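PDB 6LIR: TCR beta chain from Gallus gallus, which pairs with the TCR alpha chain to form the chicken alpha-beta T-cell receptor, which probably recognises antigen presented by MHC molecules. Local coordinates for residues N81-Y86 and R106-G111; G39-Y44 and G55-G60. All coordinates share one frame; numbering follows the deposited sequence.

Interaction 1: N81-Y86 and R106-G111; sequences NHSAIY and RLTVLG
The side chains of Ile85 and Arg106, a non-hydrogen-bonded antiparallel pair, cross at about a right angle. Ile85 CG1 lies 3.6 Å from Arg106 CD, and the arginine chain, bent at chi2 (87°), carries its guanidinium back alongside 81-86 with an edge near Ala84 O. The hydroxyl of Thr108 lies above one face of that guanidinium, displaced toward its rim, and NH2 makes a salt bridge to Asp149. On the other face of the sheet Tyr86 and Leu107 meet obliquely: ring atom CE1 of Tyr86 packs 3.7 Å from Leu107 CB. The phenol reaches back within its own segment, where Tyr86 OH donates to His82 O at 2.5 Å, in the carbonyl plane and on a lone pair. This is the tyrosine corner of immunoglobulin variable domains, tying the turn before strand F (84-91) to that strand as it pairs with strand G (100-110). Between the two layers of side chains, Ala84 and Leu107 form a hydrogen-bonded pair: Leu107 N to Ala84 O is 2.9 Å, and Ala84 N to Leu107 O is 3.0 Å. Ser83 continues the ladder with its side chain. With OG beside its own backbone N (chi1 -55°), Ser83 OG accepts from Val109 N at 2.9 Å in a nearly straight bond (166° at the hydrogen). Val109 CG2 rests 3.7 Å from His82 CB, while the imidazole leads away to Lys79 N and Gly60 O.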
loop_
_atom_site.group_PDB
_atom_site.type_symbol
_atom_site.label_atom_id
_atom_site.label_comp_id
_atom_site.label_asym_id
_atom_site.label_seq_id
_atom_site.Cartn_x
_atom_site.Cartn_y
_atom_site.Cartn_z
ATOM N N ASN B 81 -2.036 16.616 14.754
ATOM C CA ASN B 81 -3.031 15.603 15.047
ATOM C C ASN B 81 -3.974 15.300 13.871
ATOM O O ASN B 81 -4.596 14.230 13.862
ATOM C CB ASN B 81 -3.804 16.153 16.257
ATOM C CG ASN B 81 -5.105 15.446 16.521
ATOM O OD1 ASN B 81 -6.117 16.110 16.785
ATOM N ND2 ASN B 81 -5.087 14.127 16.550
ATOM N N HIS B 82 -4.073 16.181 12.867
ATOM C CA HIS B 82 -4.847 15.878 11.657
ATOM C C HIS B 82 -4.171 14.900 10.693
ATOM O O HIS B 82 -4.862 14.323 9.845
ATOM C CB HIS B 82 -5.234 17.173 10.943
ATOM C CG HIS B 82 -6.339 17.903 11.639
ATOM N ND1 HIS B 82 -6.134 19.085 12.314
ATOM C CD2 HIS B 82 -7.643 17.586 11.824
ATOM C CE1 HIS B 82 -7.268 19.478 12.866
ATOM N NE2 HIS B 82 -8.201 18.587 12.582
ATOM N N SER B 83 -2.855 14.704 10.779
ATOM C CA SER B 83 -2.158 13.929 9.754
ATOM C C SER B 83 -2.590 12.467 9.794
ATOM O O SER B 83 -2.518 11.813 10.840
ATOM C CB SER B 83 -0.648 14.044 9.945
ATOM O OG SER B 83 -0.238 15.401 9.957
ATOM N N ALA B 84 -3.021 11.954 8.646
ATOM C CA ALA B 84 -3.693 10.663 8.584
ATOM C C ALA B 84 -3.956 10.319 7.123
ATOM O O ALA B 84 -3.720 11.128 6.219
ATOM C CB ALA B 84 -4.999 10.659 9.374
ATOM N N ILE B 85 -4.454 9.107 6.906
ATOM C CA ILE B 85 -5.081 8.741 5.645
ATOM C C ILE B 85 -6.586 8.770 5.864
ATOM O O ILE B 85 -7.100 8.146 6.802
ATOM C CB ILE B 85 -4.620 7.357 5.157
ATOM C CG1 ILE B 85 -3.095 7.305 5.054
ATOM C CG2 ILE B 85 -5.249 7.033 3.806
ATOM C CD1 ILE B 85 -2.565 5.999 4.490
ATOM N N TYR B 86 -7.290 9.504 5.013
ATOM C CA TYR B 86 -8.722 9.720 5.157
ATOM C C TYR B 86 -9.436 8.903 4.095
ATOM O O TYR B 86 -9.066 8.956 2.918
ATOM C CB TYR B 86 -9.082 11.203 5.009
ATOM C CG TYR B 86 -8.624 12.076 6.156
ATOM C CD1 TYR B 86 -7.288 12.418 6.302
ATOM C CD2 TYR B 86 -9.530 12.560 7.091
ATOM C CE1 TYR B 86 -6.863 13.213 7.347
ATOM C CE2 TYR B 86 -9.114 13.362 8.141
ATOM C CZ TYR B 86 -7.777 13.682 8.262
ATOM O OH TYR B 86 -7.345 14.473 9.304
ATOM N N ARG B 106 -4.199 10.919 1.518
ATOM C CA ARG B 106 -3.127 11.043 2.489
ATOM C C ARG B 106 -2.916 12.521 2.771
ATOM O O ARG B 106 -2.523 13.283 1.881
ATOM C CB ARG B 106 -1.826 10.409 2.013
ATOM C CG ARG B 106 -0.672 10.746 2.947
ATOM C CD ARG B 106 -0.572 9.760 4.102
ATOM N NE ARG B 106 0.782 9.677 4.645
ATOM C CZ ARG B 106 1.148 10.179 5.821
ATOM N NH1 ARG B 106 0.260 10.807 6.586
ATOM N NH2 ARG B 106 2.404 10.053 6.236
ATOM N N LEU B 107 -3.186 12.915 4.006
ATOM C CA LEU B 107 -3.096 14.297 4.436
ATOM C C LEU B 107 -1.953 14.413 5.430
ATOM O O LEU B 107 -1.859 13.619 6.373
ATOM C CB LEU B 107 -4.414 14.745 5.074
ATOM C CG LEU B 107 -4.665 16.233 5.321
ATOM C CD1 LEU B 107 -6.117 16.568 5.032
ATOM C CD2 LEU B 107 -4.315 16.599 6.748
ATOM N N THR B 108 -1.084 15.389 5.209
ATOM C CA THR B 108 0.019 15.676 6.113
ATOM C C THR B 108 -0.072 17.138 6.518
ATOM O O THR B 108 -0.186 18.016 5.656
ATOM C CB THR B 108 1.376 15.386 5.456
ATOM O OG1 THR B 108 1.322 14.134 4.762
ATOM C CG2 THR B 108 2.479 15.324 6.502
ATOM N N VAL B 109 -0.028 17.399 7.818
ATOM C CA VAL B 109 -0.048 18.760 8.335
ATOM C C VAL B 109 1.371 19.119 8.743
ATOM O O VAL B 109 1.962 18.468 9.613
ATOM C CB VAL B 109 -1.016 18.905 9.515
ATOM C CG1 VAL B 109 -0.888 20.292 10.130
ATOM C CG2 VAL B 109 -2.440 18.651 9.063
ATOM N N LEU B 110 1.921 20.141 8.105
ATOM C CA LEU B 110 3.293 20.563 8.319
ATOM C C LEU B 110 3.388 21.761 9.260
ATOM O O LEU B 110 2.424 22.489 9.500
ATOM C CB LEU B 110 3.971 20.875 6.984
ATOM C CG LEU B 110 4.458 19.628 6.242
ATOM C CD1 LEU B 110 5.612 19.969 5.317
ATOM C CD2 LEU B 110 4.857 18.519 7.219
ATOM N N GLY B 111 4.588 21.941 9.793
ATOM C CA GLY B 111 4.915 23.157 10.509
ATOM C C GLY B 111 5.027 24.340 9.563
ATOM O O GLY B 111 5.450 24.208 8.416
#

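Interaction 2: G39-Y44 and G55-G60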
loop_
_atom_site.group_PDB
_atom_site.type_symbol
_atom_site.label_atom_id
_atom_site.label_comp_id
_atom_site.label_asym_id
_atom_site.label_seq_id
_atom_site.Cartn_x
_atom_site.Cartn_y
_atom_site.Cartn_z
ATOM N N GLY B 39 -6.819 1.426 13.576
ATOM C CA GLY B 39 -7.942 0.967 12.776
ATOM C C GLY B 39 -8.553 2.046 11.906
ATOM O O GLY B 39 -7.862 2.929 11.380
ATOM N N LEU B 40 -9.874 1.967 11.745
ATOM C CA LEU B 40 -10.660 2.919 10.968
ATOM C C LEU B 40 -11.702 3.541 11.884
ATOM O O LEU B 40 -12.560 2.831 12.418
ATOM C CB LEU B 40 -11.345 2.236 9.781
ATOM C CG LEU B 40 -10.481 1.777 8.608
ATOM C CD1 LEU B 40 -11.284 0.855 7.704
ATOM C CD2 LEU B 40 -9.949 2.967 7.824
ATOM N N GLN B 41 -11.644 4.858 12.052
ATOM C CA GLN B 41 -12.516 5.552 12.988
ATOM C C GLN B 41 -13.388 6.547 12.239
ATOM O O GLN B 41 -12.881 7.383 11.483
ATOM C CB GLN B 41 -11.698 6.268 14.062
ATOM C CG GLN B 41 -10.743 5.362 14.811
ATOM C CD GLN B 41 -9.954 6.101 15.870
ATOM O OE1 GLN B 41 -8.723 6.133 15.830
ATOM N NE2 GLN B 41 -10.658 6.700 16.825
ATOM N N LEU B 42 -14.698 6.440 12.449
ATOM C CA LEU B 42 -15.665 7.337 11.827
ATOM C C LEU B 42 -15.496 8.768 12.326
ATOM O O LEU B 42 -15.627 9.040 13.525
ATOM C CB LEU B 42 -17.088 6.849 12.074
ATOM C CG LEU B 42 -18.097 7.606 11.205
ATOM C CD1 LEU B 42 -18.204 6.971 9.831
ATOM C CD2 LEU B 42 -19.458 7.667 11.877
ATOM N N ILE B 43 -15.209 9.678 11.400
ATOM C CA ILE B 43 -15.123 11.106 11.699
ATOM C C ILE B 43 -16.489 11.765 11.606
ATOM O O ILE B 43 -16.928 12.451 12.533
ATOM C CB ILE B 43 -14.122 11.785 10.744
ATOM C CG1 ILE B 43 -12.794 11.029 10.718
ATOM C CG2 ILE B 43 -13.911 13.241 11.140
ATOM C CD1 ILE B 43 -11.837 11.559 9.677
ATOM N N TYR B 44 -17.169 11.565 10.481
ATOM C CA TYR B 44 -18.461 12.171 10.207
ATOM C C TYR B 44 -19.177 11.270 9.218
ATOM O O TYR B 44 -18.542 10.676 8.343
ATOM C CB TYR B 44 -18.306 13.573 9.604
ATOM C CG TYR B 44 -18.643 14.730 10.517
ATOM C CD1 TYR B 44 -19.962 15.120 10.721
ATOM C CD2 TYR B 44 -17.642 15.448 11.155
ATOM C CE1 TYR B 44 -20.272 16.188 11.549
ATOM C CE2 TYR B 44 -17.941 16.515 11.984
ATOM C CZ TYR B 44 -19.257 16.881 12.177
ATOM O OH TYR B 44 -19.558 17.942 13.000
ATOM N N GLY B 55 -18.965 11.821 14.482
ATOM C CA GLY B 55 -18.422 10.565 14.958
ATOM C C GLY B 55 -17.820 10.717 16.340
ATOM O O GLY B 55 -18.061 11.698 17.046
ATOM N N ASP B 56 -16.998 9.737 16.723
ATOM C CA ASP B 56 -16.333 9.804 18.023
ATOM C C ASP B 56 -15.189 10.807 18.027
ATOM O O ASP B 56 -14.866 11.365 19.081
ATOM C CB ASP B 56 -15.815 8.432 18.450
ATOM C CG ASP B 56 -16.757 7.730 19.402
ATOM O OD1 ASP B 56 -17.309 8.408 20.296
ATOM O OD2 ASP B 56 -16.967 6.509 19.241
ATOM N N ILE B 57 -14.566 11.038 16.875
ATOM C CA ILE B 57 -13.320 11.792 16.795
ATOM C C ILE B 57 -13.561 13.061 15.991
ATOM O O ILE B 57 -12.649 13.580 15.335
ATOM C CB ILE B 57 -12.193 10.950 16.174
ATOM C CG1 ILE B 57 -12.609 10.428 14.799
ATOM C CG2 ILE B 57 -11.825 9.795 17.089
ATOM C CD1 ILE B 57 -11.460 9.867 13.995
ATOM N N HIS B 58 -14.793 13.573 16.046
ATOM C CA HIS B 58 -15.184 14.691 15.197
ATOM C C HIS B 58 -14.562 16.013 15.628
ATOM O O HIS B 58 -14.516 16.945 14.819
ATOM C CB HIS B 58 -16.705 14.839 15.221
ATOM C CG HIS B 58 -17.228 15.402 16.508
ATOM N ND1 HIS B 58 -17.280 16.757 16.763
ATOM C CD2 HIS B 58 -17.699 14.792 17.622
ATOM C CE1 HIS B 58 -17.769 16.957 17.973
ATOM N NE2 HIS B 58 -18.034 15.781 18.515
ATOM N N THR B 59 -14.095 16.119 16.872
ATOM C CA THR B 59 -13.473 17.353 17.340
ATOM C C THR B 59 -12.291 17.727 16.458
ATOM O O THR B 59 -11.305 16.989 16.374
ATOM C CB THR B 59 -13.035 17.218 18.796
ATOM O OG1 THR B 59 -14.194 17.084 19.626
ATOM C CG2 THR B 59 -12.261 18.455 19.225
ATOM N N GLY B 60 -12.396 18.877 15.798
ATOM C CA GLY B 60 -11.432 19.291 14.803
ATOM C C GLY B 60 -11.948 19.202 13.388
ATOM O O GLY B 60 -11.201 19.518 12.453
#
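Ile57 of 55-60 packs against Gln41 and Ile43 of 39-44, and its side chain can be followed outward atom by atom. From CB two branches diverge. The methyl CG2 turns to the side-chain end of Gln41, and the two side chains cross at about a right angle. The longer branch starts with CG1 set between the backbone N and the carbonyl carbon (chi1 56°), which brings Ile57 CG1 to 3.6 Å from Leu42 O. Beyond it, CD1 ends between two side chains: Ile57 CD1 is 3.6 Å from Gln41 CB and 3.7 Å from Ile43 CG1. Cutting this side chain back to an alanine would remove CG1, CG2 and CD1, and is likely to open a gap between the loop and Ile43 CG1 and Gln41 CB. Gly55 makes the backbone link. Gly55 N donates to Ile43 O at 2.9 Å, a bent bond (140° at the hydrogen) that arrives from above the carbonyl plane, while Gly55 CA makes a CA-H...O contact of 3.5 Å with Leu42 O. A CB built on Gly55 would lie too close to Leu42 O and Ile43 O, consistent with glycine at this approach. Farther along, His58 CB lies 3.6 Å from Ile43 O and also meets Tyr44 CE2 obliquely. Asp56 forms a salt bridge with Lys96 of the TCR alpha chain. Ile43 and Tyr44 both face Trp31, forming a classic beta bulge against strand 28-34, whose Leu33 also touches Ile57. In V-set terms the loop joins C'' (51-54), outermost in the sheet within this chain, to D (61-67), and lies against Gln41 to Tyr44 of C' (40-46).

Overall arrangement
Both contacts belong to the V-set domain and reach the same sheet, with centres about 14 Å apart. Interaction 1 is buried and pairs two strands, so it is held by two fairly straight backbone bonds and one to a serine hydroxyl, flanked by side chains on both faces. Interaction 2 is only partly buried: a loop without regular structure lies against a strand, with one bent backbone bond, and apolar packing carries much of the contact. Their charged groups also differ in reach, one turning to a partner within the chain and the other to the alpha chain. The two meet directly, since Tyr86 CD2 lies 3.6 Å from Ile43 CD1.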